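Local coordinates for protein beta-agarase AgaA (Microbulbifer thermotolerans, PDB 3WZ1) that cleaves the beta-1,4-galactosidic linkages of agarose from within the chain, releasing mainly neoagarotetraose, through its GH16 catalytic domain, at residues R80-G83 against V87-G90. Residues are numbered along the deposited sequence; the frame is centred on the assembly and turned at random.
Sequences RKPG and VYLG
K81 lays its aliphatic chain over one face of the Y88 ring. K81 CB stands 3.9 Å from the centroid of the Y88 ring and only 10° off the normal, a CH-pi contact. Further along, K81 CG lies 3.6 Å from Y88 CZ, and the lysine CD and CE pass beside the hydroxyl oxygen. With CG anti to the backbone N (chi1 171°) and the chain extended beyond it, the lysine runs obliquely across the phenol. The side chain of P82 crosses that of the tyrosine at about a right angle, with P82 CD 4.1 Å from Y88 CE2. Were Y88 replaced by an alanine, the methylenes of K81 would probably lose the face they lie on, leaving a gap beside P82 and the lysine chain less fixed.

R80 and V87 form an antiparallel non-hydrogen-bonded pair, CA to CA 4.8 Å, with side chains on the same sheet face. The arginine chain bends at chi2 and chi3, bringing R80 NH1 to 3.6 Å from V87 CG2. Beyond these contacts, K81 NZ reaches a salt bridge with E61 of strand 60-62, while H63, edge-to-face, and Y66 pack against Y88. The R80 guanidinium is anchored by a salt bridge to D253 and hydrogen bonds to the carbonyls of P251 and Q86. The arrangement closes a beta-hairpin, in which a short surface loop links strands 73-80 and 87-94 of the GH16 beta-jelly roll.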
loop_
_atom_site.group_PDB
_atom_site.type_symbol
_atom_site.label_atom_id
_atom_site.label_comp_id
_atom_site.label_asym_id
_atom_site.label_seq_id
_atom_site.Cartn_x
_atom_site.Cartn_y
_atom_site.Cartn_z
ATOM N N ARG A 80 -6.193 13.261 15.734
ATOM C CA ARG A 80 -7.592 13.664 15.761
ATOM C C ARG A 80 -7.725 15.035 15.111
ATOM O O ARG A 80 -6.926 15.947 15.401
ATOM C CB ARG A 80 -8.105 13.734 17.192
ATOM C CG ARG A 80 -9.549 14.227 17.311
ATOM C CD ARG A 80 -10.545 13.274 16.693
ATOM N NE ARG A 80 -10.613 12.030 17.443
ATOM C CZ ARG A 80 -10.856 10.830 16.931
ATOM N NH1 ARG A 80 -11.083 10.652 15.622
ATOM N NH2 ARG A 80 -10.879 9.775 17.744
ATOM N N LYS A 81 -8.724 15.182 14.243
ATOM C CA LYS A 81 -9.078 16.505 13.730
ATOM C C LYS A 81 -9.855 17.202 14.844
ATOM O O LYS A 81 -10.926 16.712 15.232
ATOM C CB LYS A 81 -9.897 16.379 12.446
ATOM C CG LYS A 81 -10.473 17.705 11.971
ATOM C CD LYS A 81 -11.184 17.577 10.643
ATOM C CE LYS A 81 -11.667 18.936 10.132
ATOM N NZ LYS A 81 -12.518 18.719 8.930
ATOM N N PRO A 82 -9.297 18.293 15.400
ATOM C CA PRO A 82 -9.904 18.866 16.605
ATOM C C PRO A 82 -11.380 19.231 16.463
ATOM O O PRO A 82 -11.804 19.797 15.465
ATOM C CB PRO A 82 -9.047 20.105 16.879
ATOM C CG PRO A 82 -7.721 19.784 16.301
ATOM C CD PRO A 82 -8.015 18.955 15.082
ATOM N N GLY A 83 -12.150 18.844 17.472
ATOM C CA GLY A 83 -13.574 19.143 17.541
ATOM C C GLY A 83 -14.460 18.313 16.639
ATOM O O GLY A 83 -15.623 18.656 16.424
ATOM N N VAL A 87 -10.235 11.833 11.405
ATOM C CA VAL A 87 -8.848 11.447 11.642
ATOM C C VAL A 87 -7.994 12.005 10.519
ATOM O O VAL A 87 -8.159 11.648 9.357
ATOM C CB VAL A 87 -8.712 9.912 11.665
ATOM C CG1 VAL A 87 -7.302 9.521 12.048
ATOM C CG2 VAL A 87 -9.754 9.267 12.589
ATOM N N TYR A 88 -7.093 12.911 10.870
ATOM C CA TYR A 88 -6.084 13.365 9.943
ATOM C C TYR A 88 -5.056 12.263 9.735
ATOM O O TYR A 88 -4.554 11.698 10.705
ATOM C CB TYR A 88 -5.383 14.625 10.466
ATOM C CG TYR A 88 -6.153 15.930 10.388
ATOM C CD1 TYR A 88 -6.971 16.227 9.309
ATOM C CD2 TYR A 88 -5.962 16.898 11.365
ATOM C CE1 TYR A 88 -7.632 17.452 9.228
ATOM C CE2 TYR A 88 -6.609 18.122 11.295
ATOM C CZ TYR A 88 -7.437 18.378 10.216
ATOM O OH TYR A 88 -8.078 19.607 10.111
ATOM N N LEU A 89 -4.782 11.954 8.472
ATOM C CA LEU A 89 -3.864 10.864 8.100
ATOM C C LEU A 89 -2.915 11.265 6.985
ATOM O O LEU A 89 -3.290 12.000 6.057
ATOM C CB LEU A 89 -4.649 9.615 7.653
ATOM C CG LEU A 89 -5.574 8.998 8.692
ATOM C CD1 LEU A 89 -6.390 7.869 8.090
ATOM C CD2 LEU A 89 -4.761 8.487 9.871
ATOM N N GLY A 90 -1.691 10.745 7.034
ATOM C CA GLY A 90 -0.744 10.969 5.962
ATOM C C GLY A 90 -1.097 10.226 4.689
ATOM O O GLY A 90 -1.735 9.154 4.717
#